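Local coordinates for protein putative Xylose isomerase (Rhodospirillum rubrum, PDB 3QXB) that probably acts as a sugar isomerase of the xylose isomerase-like TIM-barrel family and binds two metal ions, modelled as iron or manganese, at residues A[31-35]-A[36-40]; A[109-112]-A[113-116]; A[146-149]-A[150-154]. One frame throughout, in Å; residues are numbered along the deposited sequence.

How the contacts relate
Three short local contacts, one at a helix start and two within helices, illustrate how a TIM barrel's outer layer is built. Contact 1 comes first along the chain, where the loop after strand 22-25 enters helix 36-46; contact 2 lies within helix 106-125, contact 3 on the first turns of helix 146-170. Contacts 2 and 3 are neighbours, their centres about 17 Å apart, joined where Q109 meets I152, with strand 130-133 and the short helix 140-143 between them in sequence. Contact 1 lies about 42 Å from contact 3, centre to centre, across the chain's centre. Contacts 1 and 2 both touch the second subunit, so the dimer interface draws on two parts of the barrel.

Contact 1. Residues A[31-35]-A[36-40]; sequences KRWLE and PDRLA
The backbone carbonyl E35 O receives L39 N at 2.9 Å in a nearly linear bond, 165° at the hydrogen, which starts helix 36-46 at the end of the loop that leaves the first barrel strand. E35 is the N-cap: ahead of it the chain makes an inverse gamma turn centred on W33, and from P36 onward it is helical. The bend brings W33 and L39 together, their CA atoms 5.6 Å apart.

The capping group is the carboxylate of E35. With CG anti to the backbone N (chi1 -154°) and the chain bent at chi2, it folds back over the first turn and OE1 accepts R38 N at 2.9 Å, met nearly along its C-O bond. E35 OE1 also lies 2.8 Å from D37 N. A carboxylate at the N-terminus of a helix would probably be stabilised by the helix dipole. P36 supplies the first helical residue; its ring crosses the E35 side chain at about a right angle and packs against R71, Y75 and A78 of helix 65-81. Losing the ring to an alanine here would probably open a gap against R71, Y75 and A78 and remove the restraint on the backbone at the first helical residue.

Further along, the L39 side chain gathers round the carbonyl of W33, CB lying 3.5 Å from W33 O, a buried oxygen with no polar partner in the model. R38 and the W33 side chain run side by side in the same direction, their planes 59° apart. The far end of R38 forms a salt bridge with D46, while W33 CD1 stands over one face of its guanidinium, 3.8 Å above the plane and offset toward the rim.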
ATOM      1  N   LYS A  31       4.594  -3.154  -9.800  1.00 19.06           N
ATOM      2  CA  LYS A  31       5.711  -2.272 -10.148  1.00 17.95           C
ATOM      3  C   LYS A  31       6.769  -2.874 -11.075  1.00 19.85           C
ATOM      4  O   LYS A  31       7.629  -2.130 -11.578  1.00 20.75           O
ATOM      5  CB  LYS A  31       6.441  -1.714  -8.914  1.00 18.31           C
ATOM      6  CG  LYS A  31       5.562  -1.076  -7.834  1.00 16.94           C
ATOM      7  CD  LYS A  31       6.364  -0.257  -6.822  1.00 19.54           C
ATOM      8  CE  LYS A  31       6.723   1.090  -7.409  1.00 18.01           C
ATOM      9  NZ  LYS A  31       7.216   2.091  -6.374  1.00 16.29           N
ATOM     10  N   ARG A  32       6.738  -4.185 -11.302  1.00 20.50           N
ATOM     11  CA  ARG A  32       7.846  -4.861 -12.006  1.00 20.91           C
ATOM     12  C   ARG A  32       7.504  -5.253 -13.464  1.00 21.67           C
ATOM     13  O   ARG A  32       7.891  -4.530 -14.406  1.00 21.06           O
ATOM     14  CB  ARG A  32       8.343  -6.075 -11.204  1.00 21.23           C
ATOM     15  CG  ARG A  32       8.675  -5.791  -9.700  1.00 20.86           C
ATOM     16  CD  ARG A  32       8.905  -7.074  -8.964  1.00 22.36           C
ATOM     17  NE  ARG A  32       8.954  -6.907  -7.504  1.00 23.39           N
ATOM     18  CZ  ARG A  32      10.064  -6.766  -6.789  1.00 21.88           C
ATOM     19  NH1 ARG A  32      11.261  -6.786  -7.373  1.00 21.69           N
ATOM     20  NH2 ARG A  32       9.986  -6.647  -5.470  1.00 22.71           N
ATOM     21  N   TRP A  33       6.830  -6.383 -13.674  1.00 21.63           N
ATOM     22  CA  TRP A  33       6.603  -6.901 -15.043  1.00 22.84           C
ATOM     23  C   TRP A  33       5.282  -6.310 -15.523  1.00 23.08           C
ATOM     24  O   TRP A  33       4.228  -6.928 -15.409  1.00 25.06           O
ATOM     25  CB  TRP A  33       6.630  -8.444 -15.120  1.00 22.69           C
ATOM     26  CG  TRP A  33       7.909  -9.001 -14.612  1.00 22.69           C
ATOM     27  CD1 TRP A  33       9.065  -9.121 -15.297  1.00 22.71           C
ATOM     28  CD2 TRP A  33       8.165  -9.488 -13.297  1.00 23.97           C
ATOM     29  NE1 TRP A  33      10.040  -9.641 -14.502  1.00 21.77           N
ATOM     30  CE2 TRP A  33       9.525  -9.878 -13.261  1.00 22.90           C
ATOM     31  CE3 TRP A  33       7.390  -9.624 -12.135  1.00 23.61           C
ATOM     32  CZ2 TRP A  33      10.137 -10.390 -12.114  1.00 22.88           C
ATOM     33  CZ3 TRP A  33       8.001 -10.170 -10.981  1.00 23.79           C
ATOM     34  CH2 TRP A  33       9.362 -10.535 -10.988  1.00 24.45           C
ATOM     35  N   LEU A  34       5.367  -5.080 -16.020  1.00 22.99           N
ATOM     36  CA  LEU A  34       4.197  -4.282 -16.322  1.00 23.53           C
ATOM     37  C   LEU A  34       3.737  -4.371 -17.769  1.00 23.38           C
ATOM     38  O   LEU A  34       2.609  -4.047 -18.044  1.00 24.39           O
ATOM     39  CB  LEU A  34       4.441  -2.800 -15.952  1.00 21.61           C
ATOM     40  CG  LEU A  34       4.590  -2.416 -14.479  1.00 23.59           C
ATOM     41  CD1 LEU A  34       4.681  -0.890 -14.421  1.00 17.76           C
ATOM     42  CD2 LEU A  34       3.453  -2.892 -13.644  1.00 22.41           C
ATOM     43  N   GLU A  35       4.591  -4.807 -18.685  1.00 25.33           N
ATOM     44  CA  GLU A  35       4.211  -4.900 -20.094  1.00 25.15           C
ATOM     45  C   GLU A  35       3.213  -6.022 -20.268  1.00 24.43           C
ATOM     46  O   GLU A  35       3.508  -7.149 -19.895  1.00 24.46           O
ATOM     47  CB  GLU A  35       5.434  -5.131 -20.956  1.00 26.71           C
ATOM     48  CG  GLU A  35       5.266  -4.651 -22.364  1.00 30.98           C
ATOM     49  CD  GLU A  35       4.692  -5.644 -23.323  1.00 37.54           C
ATOM     50  OE1 GLU A  35       4.201  -6.720 -22.923  1.00 40.61           O
ATOM     51  OE2 GLU A  35       4.704  -5.311 -24.527  1.00 45.21           O
ATOM     52  N   PRO A  36       2.024  -5.735 -20.823  1.00 23.39           N
ATOM     53  CA  PRO A  36       0.982  -6.722 -20.720  1.00 23.59           C
ATOM     54  C   PRO A  36       1.314  -8.125 -21.288  1.00 24.24           C
ATOM     55  O   PRO A  36       1.069  -9.126 -20.622  1.00 23.42           O
ATOM     56  CB  PRO A  36      -0.212  -6.048 -21.431  1.00 23.23           C
ATOM     57  CG  PRO A  36      -0.009  -4.587 -21.111  1.00 24.59           C
ATOM     58  CD  PRO A  36       1.481  -4.417 -21.234  1.00 24.77           C
ATOM     59  N   ASP A  37       1.910  -8.186 -22.468  1.00 25.41           N
ATOM     60  CA  ASP A  37       2.269  -9.449 -23.039  1.00 26.82           C
ATOM     61  C   ASP A  37       3.412 -10.142 -22.278  1.00 27.18           C
ATOM     62  O   ASP A  37       3.449 -11.356 -22.254  1.00 26.60           O
ATOM     63  CB  ASP A  37       2.650  -9.293 -24.507  1.00 29.04           C
ATOM     64  CG  ASP A  37       1.456  -9.047 -25.401  1.00 31.16           C
ATOM     65  OD1 ASP A  37       0.367  -9.687 -25.250  1.00 35.06           O
ATOM     66  OD2 ASP A  37       1.637  -8.232 -26.306  1.00 36.90           O
ATOM     67  N   ARG A  38       4.330  -9.384 -21.669  1.00 27.12           N
ATOM     68  CA  ARG A  38       5.424 -10.010 -20.884  1.00 28.28           C
ATOM     69  C   ARG A  38       4.819 -10.627 -19.623  1.00 25.93           C
ATOM     70  O   ARG A  38       5.210 -11.728 -19.238  1.00 26.10           O
ATOM     71  CB  ARG A  38       6.531  -8.988 -20.504  1.00 29.27           C
ATOM     72  CG  ARG A  38       7.366  -9.270 -19.163  1.00 35.35           C
ATOM     73  CD  ARG A  38       8.751 -10.031 -19.290  1.00 42.76           C
ATOM     74  NE  ARG A  38       8.776 -11.408 -18.722  1.00 51.70           N
ATOM     75  CZ  ARG A  38       9.841 -12.027 -18.158  1.00 54.65           C
ATOM     76  NH1 ARG A  38      11.022 -11.410 -18.021  1.00 56.47           N
ATOM     77  NH2 ARG A  38       9.720 -13.275 -17.691  1.00 55.33           N
ATOM     78  N   LEU A  39       3.873  -9.923 -18.994  1.00 23.69           N
ATOM     79  CA  LEU A  39       3.218 -10.433 -17.758  1.00 23.03           C
ATOM     80  C   LEU A  39       2.434 -11.701 -18.053  1.00 23.22           C
ATOM     81  O   LEU A  39       2.588 -12.717 -17.368  1.00 23.58           O
ATOM     82  CB  LEU A  39       2.321  -9.385 -17.068  1.00 21.85           C
ATOM     83  CG  LEU A  39       1.796  -9.693 -15.649  1.00 21.41           C
ATOM     84  CD1 LEU A  39       2.871 -10.213 -14.691  1.00 19.66           C
ATOM     85  CD2 LEU A  39       1.079  -8.521 -15.001  1.00 20.40           C
ATOM     86  N   ALA A  40       1.613 -11.643 -19.089  1.00 23.18           N
ATOM     87  CA  ALA A  40       0.844 -12.810 -19.567  1.00 23.62           C
ATOM     88  C   ALA A  40       1.750 -13.999 -19.877  1.00 23.91           C
ATOM     89  O   ALA A  40       1.429 -15.112 -19.540  1.00 25.44           O
ATOM     90  CB  ALA A  40      -0.002 -12.432 -20.799  1.00 22.66           C
TER

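Contact 2. Residues A[109-112]-A[113-116]. With EDO (1,2-ethanediol), chain O.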
ATOM      1  N   GLN A 109     -17.273   6.986   3.859  1.00 18.96           N
ATOM      2  CA  GLN A 109     -17.979   5.767   3.401  1.00 17.53           C
ATOM      3  C   GLN A 109     -18.355   5.912   1.936  1.00 16.79           C
ATOM      4  O   GLN A 109     -18.239   4.988   1.183  1.00 17.42           O
ATOM      5  CB  GLN A 109     -19.225   5.461   4.238  1.00 17.75           C
ATOM      6  CG  GLN A 109     -18.951   5.050   5.671  1.00 19.87           C
ATOM      7  CD  GLN A 109     -20.217   4.742   6.382  1.00 21.67           C
ATOM      8  OE1 GLN A 109     -20.892   5.660   6.860  1.00 22.87           O
ATOM      9  NE2 GLN A 109     -20.613   3.445   6.385  1.00 21.25           N
ATOM     10  N   SER A 110     -18.846   7.083   1.534  1.00 18.63           N
ATOM     11  CA  SER A 110     -19.226   7.321   0.133  1.00 19.03           C
ATOM     12  C   SER A 110     -18.058   7.288  -0.821  1.00 18.17           C
ATOM     13  O   SER A 110     -18.234   6.904  -1.986  1.00 20.38           O
ATOM     14  CB  SER A 110     -19.993   8.630  -0.039  1.00 18.78           C
ATOM     15  OG  SER A 110     -21.160   8.572   0.733  1.00 23.80           O
ATOM     16  N   LEU A 111     -16.867   7.616  -0.334  1.00 18.96           N
ATOM     17  CA  LEU A 111     -15.639   7.427  -1.118  1.00 18.32           C
ATOM     18  C   LEU A 111     -15.307   5.939  -1.271  1.00 18.13           C
ATOM     19  O   LEU A 111     -14.797   5.513  -2.300  1.00 16.99           O
ATOM     20  CB  LEU A 111     -14.478   8.217  -0.555  1.00 18.58           C
ATOM     21  CG  LEU A 111     -14.621   9.731  -0.742  1.00 21.27           C
ATOM     22  CD1 LEU A 111     -13.693  10.569   0.240  1.00 17.94           C
ATOM     23  CD2 LEU A 111     -14.447  10.146  -2.213  1.00 21.78           C
ATOM     24  N   GLY A 112     -15.659   5.125  -0.279  1.00 17.45           N
ATOM     25  CA  GLY A 112     -15.545   3.674  -0.428  1.00 16.25           C
ATOM     26  C   GLY A 112     -16.486   3.124  -1.486  1.00 16.25           C
ATOM     27  O   GLY A 112     -16.089   2.312  -2.315  1.00 16.20           O
ATOM     28  N   TYR A 113     -17.739   3.564  -1.440  1.00 17.10           N
ATOM     29  CA  TYR A 113     -18.737   3.274  -2.477  1.00 18.40           C
ATOM     30  C   TYR A 113     -18.157   3.561  -3.891  1.00 17.80           C
ATOM     31  O   TYR A 113     -18.138   2.725  -4.763  1.00 16.62           O
ATOM     32  CB  TYR A 113     -20.014   4.079  -2.225  1.00 18.71           C
ATOM     33  CG  TYR A 113     -21.132   3.708  -3.164  1.00 19.13           C
ATOM     34  CD1 TYR A 113     -21.137   4.185  -4.452  1.00 17.85           C
ATOM     35  CD2 TYR A 113     -22.210   2.892  -2.739  1.00 18.94           C
ATOM     36  CE1 TYR A 113     -22.139   3.870  -5.344  1.00 19.58           C
ATOM     37  CE2 TYR A 113     -23.196   2.553  -3.610  1.00 21.80           C
ATOM     38  CZ  TYR A 113     -23.158   3.042  -4.932  1.00 22.86           C
ATOM     39  OH  TYR A 113     -24.137   2.742  -5.834  1.00 21.16           O
ATOM     40  N   GLN A 114     -17.654   4.758  -4.070  1.00 17.96           N
ATOM     41  CA  GLN A 114     -17.184   5.236  -5.362  1.00 18.01           C
ATOM     42  C   GLN A 114     -15.936   4.448  -5.777  1.00 18.17           C
ATOM     43  O   GLN A 114     -15.755   4.070  -6.947  1.00 19.26           O
ATOM     44  CB  GLN A 114     -16.917   6.745  -5.274  1.00 17.92           C
ATOM     45  CG  GLN A 114     -16.539   7.370  -6.657  1.00 17.90           C
ATOM     46  CD  GLN A 114     -16.400   8.867  -6.677  1.00 22.19           C
ATOM     47  OE1 GLN A 114     -16.405   9.476  -7.760  1.00 23.17           O
ATOM     48  NE2 GLN A 114     -16.258   9.483  -5.511  1.00 20.05           N
ATOM     49  N   HIS A 115     -15.097   4.104  -4.805  1.00 19.26           N
ATOM     50  CA  HIS A 115     -13.933   3.279  -5.077  1.00 18.03           C
ATOM     51  C   HIS A 115     -14.335   1.999  -5.763  1.00 18.44           C
ATOM     52  O   HIS A 115     -13.820   1.704  -6.843  1.00 18.32           O
ATOM     53  CB  HIS A 115     -13.154   2.978  -3.794  1.00 20.01           C
ATOM     54  CG  HIS A 115     -11.967   2.086  -3.997  1.00 19.27           C
ATOM     55  ND1 HIS A 115     -10.818   2.511  -4.637  1.00 22.68           N
ATOM     56  CD2 HIS A 115     -11.732   0.816  -3.602  1.00 21.77           C
ATOM     57  CE1 HIS A 115      -9.949   1.511  -4.669  1.00 21.72           C
ATOM     58  NE2 HIS A 115     -10.463   0.485  -4.021  1.00 21.81           N
ATOM     59  N   LEU A 116     -15.255   1.243  -5.137  1.00 16.92           N
ATOM     60  CA  LEU A 116     -15.736  -0.011  -5.685  1.00 16.95           C
ATOM     61  C   LEU A 116     -16.561   0.131  -6.978  1.00 16.31           C
ATOM     62  O   LEU A 116     -16.448  -0.717  -7.881  1.00 16.81           O
ATOM     63  CB  LEU A 116     -16.518  -0.773  -4.610  1.00 16.74           C
ATOM     64  CG  LEU A 116     -17.002  -2.201  -4.878  1.00 15.41           C
ATOM     65  CD1 LEU A 116     -15.940  -3.075  -5.545  1.00 14.07           C
ATOM     66  CD2 LEU A 116     -17.501  -2.803  -3.584  1.00 15.77           C
TER
HETATM   67  C1  EDO O 365     -23.391   4.177 -10.321  1.00 31.69           C
HETATM   68  O1  EDO O 365     -24.733   4.570 -10.656  1.00 34.37           O
HETATM   69  C2  EDO O 365     -23.439   3.254  -9.113  1.00 29.26           C
HETATM   70  O2  EDO O 365     -23.958   3.965  -8.009  1.00 29.03           O
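Different first torsions let L111 and Q114 meet one turn apart on the same helix: L111 places CG anti to its carbonyl carbon (chi1 -70°), whereas Q114 sets CG anti to its backbone N (-175°) and extends beyond it. The two chains then run side by side in the same direction, and the amide nitrogen Q114 NE2 comes to 3.8 Å from the methyl L111 CD2, a van der Waals contact. W62 touches both of these side chains, as does P64 of the second subunit, so the pair forms part of the dimer interface.

Y113 is turned the same way at its first torsion as Q114, and its CB rests 3.3 Å from S110 O. That carbonyl also accepts Q114 N at 3.0 Å. The backbone here is plain alpha-helix, part of the outer layer of the TIM barrel: Y113 N bonds to Q109 O at 3.0 Å, and L116 N bonds to G112 O at 3.1 Å.

H115 CB packs against two carbonyls, 3.4 Å from G112 O and from L111 O; the latter accepts H115 N. Its imidazole reaches beyond the helix, where NE2 bonds to S95 OG and the ring stacks on that of H100. L116 packs on M133 and T131 of strand 130-133, joining the helix to the barrel wall. At the other end of Y113, O2 of a 1,2-ethanediol, probably from the crystallisation liquor, lies at the ring edge, near its plane, and shares a 2.5 Å hydrogen bond with Y113 OH.

Contact 3. Residues A[146-149]-A[150-154]; sequences PARR and EEIYA. With ACT (acetate ion), chain P.
R149 O is gripped twice: it accepts Y153 N at 2.9 Å in the regular alpha-helical pattern and also takes a hydrogen bond from the hydroxyl of Y138, in a loop outside the helix. Y153 CB lies 3.2 Å from R149 O, as the helical backbone places it.

R149 and Y153 also share a bound acetate, probably from the crystallisation liquor. The guanidinium presents its edge, NE donating to OXT at 3.3 Å and NH2 adding a weak bond to the same oxygen, both in the plane of the group. The acetate methyl meanwhile sits over one face of the Y153 ring, CH3 lying 3.4 Å from CG. A bend at chi3 (72°) turns the R149 guanidinium toward the anion, and its NH1 is held by the carbonyls of A183 and A143.

The R148 side chain curls back toward the next turn. Its guanidinium lies under I152 CD1, which stands 3.8 Å above one face, offset toward the rim. E151 reaches it more loosely: E151 OE1 is 3.8 Å from R148 NH1, a long salt bridge, with the carboxylate and guanidinium planes nearly perpendicular at 83°. Stronger partners for R148 lie elsewhere, in D142 and the carbonyl of P104.

These opening turns of helix 146-170 belong to the outer layer of the TIM barrel. Y153 packs against R195 and L196 of helix 190-200 and gives its hydroxyl to D199, E150 pairs with R195 of that helix, and I152 O meets Q109 of helix 106-125 through a weak bond.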
ATOM      1  N   PRO A 146     -19.862  -0.304  20.078  1.00 36.77           N
ATOM      2  CA  PRO A 146     -20.768  -1.226  19.352  1.00 36.14           C
ATOM      3  C   PRO A 146     -21.935  -0.526  18.617  1.00 35.20           C
ATOM      4  O   PRO A 146     -22.287  -0.949  17.508  1.00 34.55           O
ATOM      5  CB  PRO A 146     -21.273  -2.168  20.449  1.00 37.67           C
ATOM      6  CG  PRO A 146     -20.182  -2.147  21.522  1.00 39.03           C
ATOM      7  CD  PRO A 146     -19.579  -0.764  21.463  1.00 38.43           C
ATOM      8  N   ALA A 147     -22.484   0.540  19.205  1.00 34.67           N
ATOM      9  CA  ALA A 147     -23.547   1.349  18.582  1.00 33.87           C
ATOM     10  C   ALA A 147     -23.067   1.985  17.263  1.00 31.73           C
ATOM     11  O   ALA A 147     -23.770   1.955  16.250  1.00 29.46           O
ATOM     12  CB  ALA A 147     -24.051   2.462  19.568  1.00 34.61           C
ATOM     13  N   ARG A 148     -21.880   2.584  17.298  1.00 31.11           N
ATOM     14  CA  ARG A 148     -21.283   3.153  16.096  1.00 29.07           C
ATOM     15  C   ARG A 148     -21.005   2.062  15.098  1.00 27.66           C
ATOM     16  O   ARG A 148     -21.258   2.254  13.908  1.00 26.04           O
ATOM     17  CB  ARG A 148     -19.978   3.924  16.396  1.00 29.26           C
ATOM     18  CG  ARG A 148     -20.245   5.308  16.991  1.00 32.40           C
ATOM     19  CD  ARG A 148     -20.636   6.345  15.929  1.00 33.12           C
ATOM     20  NE  ARG A 148     -19.511   6.663  15.059  1.00 32.34           N
ATOM     21  CZ  ARG A 148     -19.601   7.358  13.925  1.00 31.23           C
ATOM     22  NH1 ARG A 148     -20.766   7.851  13.500  1.00 32.13           N
ATOM     23  NH2 ARG A 148     -18.507   7.595  13.226  1.00 29.72           N
ATOM     24  N   ARG A 149     -20.491   0.926  15.560  1.00 27.00           N
ATOM     25  CA  ARG A 149     -20.193  -0.156  14.631  1.00 26.87           C
ATOM     26  C   ARG A 149     -21.454  -0.575  13.871  1.00 26.95           C
ATOM     27  O   ARG A 149     -21.418  -0.768  12.633  1.00 24.99           O
ATOM     28  CB  ARG A 149     -19.545  -1.351  15.322  1.00 26.93           C
ATOM     29  CG  ARG A 149     -18.082  -1.136  15.694  1.00 29.42           C
ATOM     30  CD  ARG A 149     -17.517  -2.279  16.510  1.00 33.13           C
ATOM     31  NE  ARG A 149     -17.319  -3.488  15.715  1.00 32.97           N
ATOM     32  CZ  ARG A 149     -16.143  -4.072  15.485  1.00 35.33           C
ATOM     33  NH1 ARG A 149     -15.015  -3.597  16.013  1.00 37.19           N
ATOM     34  NH2 ARG A 149     -16.096  -5.161  14.731  1.00 36.74           N
ATOM     35  N   GLU A 150     -22.566  -0.667  14.601  1.00 27.69           N
ATOM     36  CA  GLU A 150     -23.838  -1.084  14.029  1.00 28.25           C
ATOM     37  C   GLU A 150     -24.420  -0.073  13.080  1.00 27.00           C
ATOM     38  O   GLU A 150     -24.911  -0.435  12.029  1.00 26.21           O
ATOM     39  CB  GLU A 150     -24.868  -1.402  15.124  1.00 30.28           C
ATOM     40  CG  GLU A 150     -25.017  -2.884  15.279  1.00 34.06           C
ATOM     41  CD  GLU A 150     -25.536  -3.548  13.985  1.00 36.72           C
ATOM     42  OE1 GLU A 150     -26.273  -2.938  13.130  1.00 40.19           O
ATOM     43  OE2 GLU A 150     -25.126  -4.701  13.796  1.00 41.68           O
ATOM     44  N   GLU A 151     -24.364   1.191  13.474  1.00 27.33           N
ATOM     45  CA  GLU A 151     -24.820   2.279  12.620  1.00 26.89           C
ATOM     46  C   GLU A 151     -24.055   2.282  11.275  1.00 23.93           C
ATOM     47  O   GLU A 151     -24.663   2.397  10.200  1.00 21.64           O
ATOM     48  CB  GLU A 151     -24.633   3.613  13.363  1.00 27.56           C
ATOM     49  CG  GLU A 151     -25.116   4.831  12.618  1.00 30.38           C
ATOM     50  CD  GLU A 151     -24.734   6.140  13.299  1.00 34.77           C
ATOM     51  OE1 GLU A 151     -24.082   6.110  14.359  1.00 36.59           O
ATOM     52  OE2 GLU A 151     -25.102   7.201  12.751  1.00 39.69           O
ATOM     53  N   ILE A 152     -22.742   2.115  11.358  1.00 22.94           N
ATOM     54  CA  ILE A 152     -21.853   2.224  10.189  1.00 22.58           C
ATOM     55  C   ILE A 152     -22.046   1.025   9.281  1.00 21.96           C
ATOM     56  O   ILE A 152     -22.138   1.153   8.040  1.00 21.34           O
ATOM     57  CB  ILE A 152     -20.391   2.424  10.643  1.00 22.59           C
ATOM     58  CG1 ILE A 152     -20.266   3.760  11.374  1.00 22.66           C
ATOM     59  CG2 ILE A 152     -19.424   2.377   9.490  1.00 19.03           C
ATOM     60  CD1 ILE A 152     -18.918   3.917  12.077  1.00 24.25           C
ATOM     61  N   TYR A 153     -22.178  -0.136   9.906  1.00 22.27           N
ATOM     62  CA  TYR A 153     -22.413  -1.359   9.190  1.00 22.19           C
ATOM     63  C   TYR A 153     -23.750  -1.341   8.428  1.00 21.36           C
ATOM     64  O   TYR A 153     -23.815  -1.815   7.292  1.00 20.67           O
ATOM     65  CB  TYR A 153     -22.345  -2.561  10.148  1.00 23.19           C
ATOM     66  CG  TYR A 153     -22.753  -3.826   9.466  1.00 24.42           C
ATOM     67  CD1 TYR A 153     -22.026  -4.321   8.395  1.00 25.80           C
ATOM     68  CD2 TYR A 153     -23.881  -4.485   9.843  1.00 26.32           C
ATOM     69  CE1 TYR A 153     -22.425  -5.474   7.726  1.00 25.99           C
ATOM     70  CE2 TYR A 153     -24.299  -5.634   9.184  1.00 27.82           C
ATOM     71  CZ  TYR A 153     -23.567  -6.117   8.125  1.00 27.72           C
ATOM     72  OH  TYR A 153     -24.005  -7.265   7.526  1.00 31.04           O
ATOM     73  N   ALA A 154     -24.818  -0.773   9.004  1.00 21.79           N
ATOM     74  CA  ALA A 154     -26.098  -0.823   8.316  1.00 21.07           C
ATOM     75  C   ALA A 154     -26.015  -0.010   7.001  1.00 21.16           C
ATOM     76  O   ALA A 154     -26.572  -0.388   5.968  1.00 19.50           O
ATOM     77  CB  ALA A 154     -27.237  -0.307   9.217  1.00 21.50           C
TER
HETATM   78  C   ACT P 368     -20.488  -5.025  13.178  1.00 42.07           C
HETATM   79  O   ACT P 368     -21.449  -4.732  13.966  1.00 41.66           O
HETATM   80  OXT ACT P 368     -19.276  -5.064  13.580  1.00 40.73           O
HETATM   81  CH3 ACT P 368     -20.817  -5.349  11.762  1.00 41.99           C